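Local coordinates for enolase from the environmental genome shotgun sequencing of the Sargasso Sea (PDB 2QGY), which is of unknown function but, as a magnesium-binding member of the enolase superfamily, probably acts on a carboxylate substrate through a metal-stabilised enolate intermediate, at residues Asn5-Leu13 against Leu112-Lys120; Ser308-Ser319 against Ala352-Ile362. All coordinates share one frame; numbering follows the deposited sequence.

Contact 1 of 2, residues Asn5-Leu13 against Leu112-Lys120; sequences NQDISIGKL and LWDISGKLK
Ile10 and Ile8 press their side chains onto one flank of helix 99-120 in the N-terminal capping domain of this enolase-superfamily fold, where the irregular segment, which opens with a type I turn from Asn5 to Ile8 and leads into strand 13-21, runs over the last turns of the helix. In both isoleucines CG1 lies beside the backbone N and opposite the carbonyl carbon (chi1 -72° in Ile10); with chi2 close to 180° CD1 reaches out onto the helix, while CG2, anti to the backbone N, also touches it. Ile10 CD1 reaches Leu112 CB at 3.8 Å, while its CG1 meets Ile115 CG2, the two side chains crossing at about a right angle. Ile10 thus packs against successive turns, from Leu112 and Ile115 to Leu119; a branched, wholly apolar side chain suits this buried place. Ile8 slides past Leu119 in the opposite direction, CG2 against CD1 at 4.0 Å, and its CD1 is pressed to 3.4 Å from Lys120 CG, tighter than usual for two carbons. Leu13 extends the apolar seam to Leu112.

Serine suits position 116, being small enough to let the loop come close. Ser116 OG donates to Leu112 O at 2.9 Å, from the face opposite that used by Ser116 N. The same OG accepts from a water that also donates to Ile8 O. At the start of the modelled chain, Asn5 has its amide nitrogen held by Leu127 O, and the bent Lys120 chain carries NZ to within 3.1 Å of Asn5 OD1, a hydrogen bond with the donor tilted 18° from the carbonyl plane.

Contact 2 of 2, residues Ser308-Ser319 against Ala352-Ile362; sequences SVSASAMLHVCS and AHINKSAGLGI
Ser312 OG donates to Leu360 O at 2.8 Å, lying in the carbonyl plane on a lone pair; its chi1 of -176° swings the hydroxyl away from the backbone N and out to the loop. Serine fits here, being short enough for the chains to approach and able to pair with a buried carbonyl. Beside this bond Leu360 lays its two methyls on the helix, CD1 against Val309 CG1 and CD2 at 3.7 Å from Ala313 CA, where alanine's small side chain lets the leucine reach the helix backbone. Ile362 adds its CD1 over Val309.

Nearer the strand, Ile354 CG2 approaches His316 CE1 at 3.4 Å, and Ile354 CD1 extends between Leu315 and Ser319. Leu315 reaches on to Ala352, CD1 to CB at 3.6 Å. The imidazole of His316 therefore has apolar neighbours, Ile354 and Leu360, but its nitrogens keep polar partners: a water at its edge, in the ring plane, lies 3.1 Å from NE2 and also donates to Ser357 O, while ND1 is hydrogen-bonded to Asn125 N. Together these links help fix the ring's rotation. Ser319 OG, turned back to His316 O at 2.9 Å, pairs with Asn125 as well.

The loop's shape is set by a type II' turn from Ala358 to Gly361, with Gly359 and Gly361 both at positive phi. This is packing in the modified TIM barrel: the segment 309-319 of the helix lies at 87° to strand residues 352-354, with a closest axis approach of 9.3 Å. Strand 135-141 pairs antiparallel with strand 351-354 and touches Leu315, while Trp50 of strand 48-53 meets Val309 and Ile362.

Contact 1 belongs to the N-terminal capping domain and contact 2 to the barrel domain; along the chain the first closes before the second opens, and their centres are about 16 Å apart. The two nevertheless touch. Asp114 OD1, on the side of helix 99-120 turned away from segment 5-13, probably hydrogen-bonds Leu360 N at 2.9 Å, and Ala358 packs on Gly117 and Lys118. Helix 99-120 is thus sandwiched between the N-terminal segment and the loop after strand 351-354, joining the two domains. In this superfamily the active site lies where cap and barrel meet; here the barrel's magnesium is bound by Asp200, Glu226 and Glu252, outside both contacts.

Contact 1 of 2, residues Asn5-Leu13 against Leu112-Lys120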
# COMPACT_ATOMS: atom_id res chain seq x y z
N ASN A 5 4.14 27.90 -6.50
CA ASN A 5 3.75 28.04 -5.06
C ASN A 5 4.19 26.84 -4.22
O ASN A 5 4.19 26.89 -3.00
CB ASN A 5 2.24 28.31 -4.92
CG ASN A 5 1.85 29.75 -5.30
OD1 ASN A 5 2.51 30.72 -4.90
ND2 ASN A 5 0.77 29.90 -6.06
N GLN A 6 4.58 25.76 -4.88
CA GLN A 6 5.11 24.62 -4.13
C GLN A 6 6.54 24.90 -3.64
O GLN A 6 7.09 24.15 -2.83
CB GLN A 6 4.95 23.32 -4.91
CG GLN A 6 5.61 23.28 -6.23
CD GLN A 6 5.05 22.17 -7.11
OE1 GLN A 6 3.85 21.87 -7.10
NE2 GLN A 6 5.93 21.56 -7.90
N ASP A 7 7.12 26.00 -4.12
CA ASP A 7 8.45 26.46 -3.70
C ASP A 7 8.44 27.41 -2.52
O ASP A 7 9.51 27.88 -2.11
CB ASP A 7 9.13 27.19 -4.85
CG ASP A 7 9.60 26.26 -5.92
OD1 ASP A 7 9.91 25.08 -5.59
OD2 ASP A 7 9.66 26.71 -7.09
N ILE A 8 7.25 27.73 -2.01
CA ILE A 8 7.14 28.64 -0.86
C ILE A 8 8.00 28.10 0.29
O ILE A 8 7.86 26.95 0.68
CB ILE A 8 5.68 28.78 -0.43
CG1 ILE A 8 4.88 29.50 -1.53
CG2 ILE A 8 5.58 29.51 0.93
CD1 ILE A 8 3.37 29.51 -1.32
N SER A 9 8.89 28.93 0.83
CA SER A 9 9.76 28.48 1.90
C SER A 9 8.99 28.43 3.22
O SER A 9 8.40 29.43 3.64
CB SER A 9 11.01 29.35 2.04
OG SER A 9 11.84 28.78 3.05
N ILE A 10 9.00 27.26 3.84
CA ILE A 10 8.30 27.00 5.09
C ILE A 10 9.29 27.05 6.26
O ILE A 10 8.93 27.50 7.35
CB ILE A 10 7.55 25.62 5.03
CG1 ILE A 10 6.34 25.71 4.09
CG2 ILE A 10 7.15 25.11 6.42
CD1 ILE A 10 5.72 24.35 3.73
N GLY A 11 10.51 26.56 6.04
CA GLY A 11 11.53 26.52 7.09
C GLY A 11 11.51 25.24 7.89
O GLY A 11 10.93 24.25 7.44
N LYS A 12 12.14 25.25 9.06
CA LYS A 12 12.17 24.09 9.94
C LYS A 12 10.81 23.90 10.65
O LYS A 12 10.10 24.87 10.89
CB LYS A 12 13.28 24.21 10.99
CG LYS A 12 14.70 24.07 10.46
CD LYS A 12 15.66 23.61 11.57
CE LYS A 12 16.98 24.37 11.56
NZ LYS A 12 18.11 23.64 10.92
N LEU A 13 10.47 22.66 10.97
CA LEU A 13 9.24 22.38 11.69
C LEU A 13 9.57 22.21 13.14
O LEU A 13 10.62 21.66 13.47
CB LEU A 13 8.56 21.10 11.17
CG LEU A 13 8.28 21.01 9.67
CD1 LEU A 13 7.57 19.71 9.34
CD2 LEU A 13 7.41 22.21 9.18
N LEU A 112 1.30 21.21 5.04
CA LEU A 112 2.28 22.13 4.44
C LEU A 112 1.60 23.10 3.45
O LEU A 112 1.99 24.28 3.34
CB LEU A 112 3.43 21.36 3.79
CG LEU A 112 4.31 20.45 4.67
CD1 LEU A 112 5.43 19.84 3.89
CD2 LEU A 112 4.88 21.17 5.95
N TRP A 113 0.56 22.63 2.76
CA TRP A 113 -0.24 23.50 1.90
C TRP A 113 -0.98 24.55 2.71
O TRP A 113 -1.09 25.71 2.26
CB TRP A 113 -1.25 22.71 1.05
CG TRP A 113 -0.65 22.11 -0.19
CD1 TRP A 113 -0.32 20.80 -0.38
CD2 TRP A 113 -0.29 22.79 -1.41
NE1 TRP A 113 0.20 20.61 -1.65
CE2 TRP A 113 0.24 21.81 -2.30
CE3 TRP A 113 -0.37 24.12 -1.85
CZ2 TRP A 113 0.70 22.12 -3.58
CZ3 TRP A 113 0.09 24.43 -3.13
CH2 TRP A 113 0.61 23.43 -3.98
N ASP A 114 -1.52 24.16 3.86
CA ASP A 114 -2.24 25.08 4.74
C ASP A 114 -1.25 26.18 5.17
O ASP A 114 -1.55 27.39 5.09
CB ASP A 114 -2.74 24.29 5.97
CG ASP A 114 -3.73 25.09 6.85
OD1 ASP A 114 -4.40 26.01 6.33
OD2 ASP A 114 -3.87 24.77 8.04
N ILE A 115 -0.09 25.73 5.62
CA ILE A 115 1.00 26.64 6.06
C ILE A 115 1.36 27.59 4.91
O ILE A 115 1.39 28.82 5.08
CB ILE A 115 2.23 25.86 6.55
CG1 ILE A 115 1.90 25.24 7.91
CG2 ILE A 115 3.53 26.78 6.64
CD1 ILE A 115 2.79 24.06 8.34
N SER A 116 1.60 27.02 3.73
CA SER A 116 1.94 27.81 2.53
C SER A 116 0.88 28.86 2.20
O SER A 116 1.22 30.01 1.86
CB SER A 116 2.22 26.89 1.34
OG SER A 116 3.40 26.16 1.63
N GLY A 117 -0.38 28.48 2.33
CA GLY A 117 -1.49 29.42 2.17
C GLY A 117 -1.43 30.55 3.19
O GLY A 117 -1.69 31.73 2.86
N LYS A 118 -1.12 30.20 4.43
CA LYS A 118 -1.00 31.19 5.51
C LYS A 118 0.17 32.13 5.31
O LYS A 118 0.07 33.30 5.65
CB LYS A 118 -0.94 30.52 6.89
CG LYS A 118 -2.31 29.99 7.33
CD LYS A 118 -2.26 29.11 8.57
CE LYS A 118 -3.62 28.45 8.78
NZ LYS A 118 -3.65 27.29 9.75
N LEU A 119 1.29 31.60 4.81
CA LEU A 119 2.45 32.44 4.51
C LEU A 119 2.20 33.47 3.38
O LEU A 119 2.76 34.58 3.39
CB LEU A 119 3.66 31.56 4.21
CG LEU A 119 4.21 30.79 5.40
CD1 LEU A 119 5.23 29.78 4.95
CD2 LEU A 119 4.84 31.75 6.43
N LYS A 120 1.37 33.10 2.42
CA LYS A 120 0.96 33.99 1.33
C LYS A 120 -0.31 34.79 1.66
O LYS A 120 -0.73 35.64 0.88
CB LYS A 120 0.72 33.16 0.07
CG LYS A 120 1.97 32.55 -0.51
CD LYS A 120 2.53 33.38 -1.67
CE LYS A 120 1.55 33.45 -2.84
NZ LYS A 120 2.21 33.72 -4.16
O HOH W 1 5.78 25.33 0.14

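Contact 2 of 2, residues Ser308-Ser319 against Ala352-Ile362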
# COMPACT_ATOMS: atom_id res chain seq x y z
N SER A 308 -14.14 18.20 8.24
CA SER A 308 -13.35 19.35 8.61
C SER A 308 -12.16 19.50 7.66
O SER A 308 -12.33 20.04 6.55
CB SER A 308 -12.94 19.29 10.11
OG SER A 308 -12.05 18.21 10.44
N VAL A 309 -11.00 19.00 8.04
CA VAL A 309 -9.73 19.25 7.30
C VAL A 309 -9.75 18.61 5.89
O VAL A 309 -9.54 19.29 4.88
CB VAL A 309 -8.47 18.79 8.11
CG1 VAL A 309 -7.22 19.09 7.35
CG2 VAL A 309 -8.42 19.50 9.48
N SER A 310 -10.04 17.32 5.83
CA SER A 310 -10.17 16.62 4.53
C SER A 310 -11.21 17.28 3.62
O SER A 310 -10.93 17.51 2.42
CB SER A 310 -10.55 15.17 4.72
OG SER A 310 -9.51 14.46 5.35
N ALA A 311 -12.39 17.58 4.14
CA ALA A 311 -13.41 18.21 3.29
C ALA A 311 -12.93 19.56 2.74
O ALA A 311 -13.15 19.87 1.57
CB ALA A 311 -14.80 18.35 4.01
N SER A 312 -12.27 20.37 3.58
CA SER A 312 -11.78 21.66 3.09
C SER A 312 -10.75 21.52 2.00
O SER A 312 -10.80 22.24 1.00
CB SER A 312 -11.21 22.49 4.24
OG SER A 312 -10.84 23.77 3.74
N ALA A 313 -9.79 20.60 2.17
CA ALA A 313 -8.79 20.34 1.12
C ALA A 313 -9.50 19.91 -0.17
O ALA A 313 -9.16 20.39 -1.28
CB ALA A 313 -7.84 19.24 1.59
N MET A 314 -10.48 19.02 -0.04
CA MET A 314 -11.20 18.52 -1.21
C MET A 314 -11.86 19.69 -1.95
O MET A 314 -11.75 19.81 -3.18
CB MET A 314 -12.26 17.49 -0.78
CG MET A 314 -13.17 16.93 -1.94
SD MET A 314 -14.50 15.86 -1.43
CE MET A 314 -15.47 16.95 -0.37
N LEU A 315 -12.58 20.52 -1.22
CA LEU A 315 -13.28 21.64 -1.84
C LEU A 315 -12.32 22.59 -2.53
O LEU A 315 -12.56 23.04 -3.68
CB LEU A 315 -14.18 22.37 -0.82
CG LEU A 315 -15.27 21.54 -0.16
CD1 LEU A 315 -16.06 22.40 0.81
CD2 LEU A 315 -16.20 20.89 -1.23
N HIS A 316 -11.21 22.90 -1.86
CA HIS A 316 -10.20 23.78 -2.49
C HIS A 316 -9.64 23.14 -3.78
O HIS A 316 -9.50 23.82 -4.81
CB HIS A 316 -9.08 24.10 -1.50
CG HIS A 316 -9.43 25.18 -0.52
ND1 HIS A 316 -9.40 26.52 -0.84
CD2 HIS A 316 -9.81 25.11 0.78
CE1 HIS A 316 -9.74 27.23 0.23
NE2 HIS A 316 -10.02 26.40 1.21
N VAL A 317 -9.35 21.84 -3.76
CA VAL A 317 -8.85 21.18 -4.96
C VAL A 317 -9.91 21.23 -6.06
O VAL A 317 -9.61 21.63 -7.19
CB VAL A 317 -8.41 19.72 -4.71
CG1 VAL A 317 -8.17 18.94 -6.07
CG2 VAL A 317 -7.14 19.73 -3.95
N CYS A 318 -11.14 20.84 -5.72
CA CYS A 318 -12.23 20.78 -6.71
C CYS A 318 -12.50 22.13 -7.37
O CYS A 318 -12.82 22.19 -8.56
CB CYS A 318 -13.52 20.24 -6.12
SG CYS A 318 -13.43 18.47 -5.78
N SER A 319 -12.39 23.20 -6.58
CA SER A 319 -12.61 24.56 -7.08
C SER A 319 -11.52 25.04 -8.04
O SER A 319 -11.73 26.01 -8.78
CB SER A 319 -12.78 25.55 -5.92
OG SER A 319 -11.54 25.88 -5.34
N ALA A 352 -21.18 23.38 -2.11
CA ALA A 352 -20.48 23.83 -0.92
C ALA A 352 -19.79 25.15 -1.23
O ALA A 352 -19.07 25.26 -2.22
CB ALA A 352 -19.46 22.78 -0.46
N HIS A 353 -20.01 26.16 -0.40
CA HIS A 353 -19.36 27.45 -0.63
C HIS A 353 -18.15 27.60 0.28
O HIS A 353 -18.27 27.58 1.49
CB HIS A 353 -20.32 28.63 -0.44
CG HIS A 353 -19.67 29.96 -0.61
ND1 HIS A 353 -19.63 30.63 -1.82
CD2 HIS A 353 -19.00 30.75 0.26
CE1 HIS A 353 -18.98 31.77 -1.68
NE2 HIS A 353 -18.58 31.86 -0.42
N ILE A 354 -16.98 27.76 -0.34
CA ILE A 354 -15.70 27.83 0.37
C ILE A 354 -15.51 29.21 0.94
O ILE A 354 -15.79 30.19 0.26
CB ILE A 354 -14.50 27.59 -0.60
CG1 ILE A 354 -14.61 26.24 -1.29
CG2 ILE A 354 -13.15 27.73 0.14
CD1 ILE A 354 -13.64 26.07 -2.46
N ASN A 355 -15.01 29.32 2.16
CA ASN A 355 -14.73 30.65 2.63
C ASN A 355 -13.39 31.18 2.10
O ASN A 355 -12.62 30.46 1.42
CB ASN A 355 -14.92 30.77 4.16
CG ASN A 355 -13.76 30.22 4.95
OD1 ASN A 355 -13.85 30.10 6.17
ND2 ASN A 355 -12.66 29.89 4.27
N LYS A 356 -13.12 32.43 2.41
CA LYS A 356 -12.01 33.15 1.83
C LYS A 356 -10.81 33.25 2.79
O LYS A 356 -9.89 34.02 2.54
CB LYS A 356 -12.52 34.54 1.39
CG LYS A 356 -11.48 35.65 1.20
CD LYS A 356 -12.14 37.03 1.07
CE LYS A 356 -11.12 38.17 1.18
NZ LYS A 356 -11.76 39.47 0.78
N SER A 357 -10.81 32.46 3.86
CA SER A 357 -9.72 32.50 4.85
C SER A 357 -8.45 31.90 4.25
O SER A 357 -8.50 31.14 3.28
CB SER A 357 -10.09 31.75 6.14
OG SER A 357 -11.27 32.30 6.69
N ALA A 358 -7.31 32.24 4.84
CA ALA A 358 -6.03 31.74 4.36
C ALA A 358 -5.93 30.20 4.49
O ALA A 358 -6.47 29.61 5.44
CB ALA A 358 -4.89 32.42 5.11
N GLY A 359 -5.21 29.59 3.55
CA GLY A 359 -4.98 28.13 3.55
C GLY A 359 -6.29 27.39 3.51
O GLY A 359 -7.13 27.68 2.68
N LEU A 360 -6.49 26.44 4.42
CA LEU A 360 -7.72 25.66 4.46
C LEU A 360 -8.79 26.28 5.34
O LEU A 360 -9.90 25.74 5.47
CB LEU A 360 -7.44 24.26 5.03
CG LEU A 360 -6.40 23.43 4.27
CD1 LEU A 360 -6.03 22.20 5.15
CD2 LEU A 360 -7.00 23.01 2.92
N GLY A 361 -8.45 27.38 6.01
CA GLY A 361 -9.47 28.08 6.79
C GLY A 361 -9.92 27.32 8.03
O GLY A 361 -11.04 27.52 8.51
N ILE A 362 -9.06 26.45 8.55
CA ILE A 362 -9.43 25.57 9.67
C ILE A 362 -9.41 26.35 11.00
O ILE A 362 -8.41 27.00 11.35
CB ILE A 362 -8.55 24.30 9.72
CG1 ILE A 362 -8.76 23.47 8.44
CG2 ILE A 362 -8.80 23.48 11.00
CD1 ILE A 362 -10.14 22.93 8.27
O HOH W 2 -10.48 28.71 3.25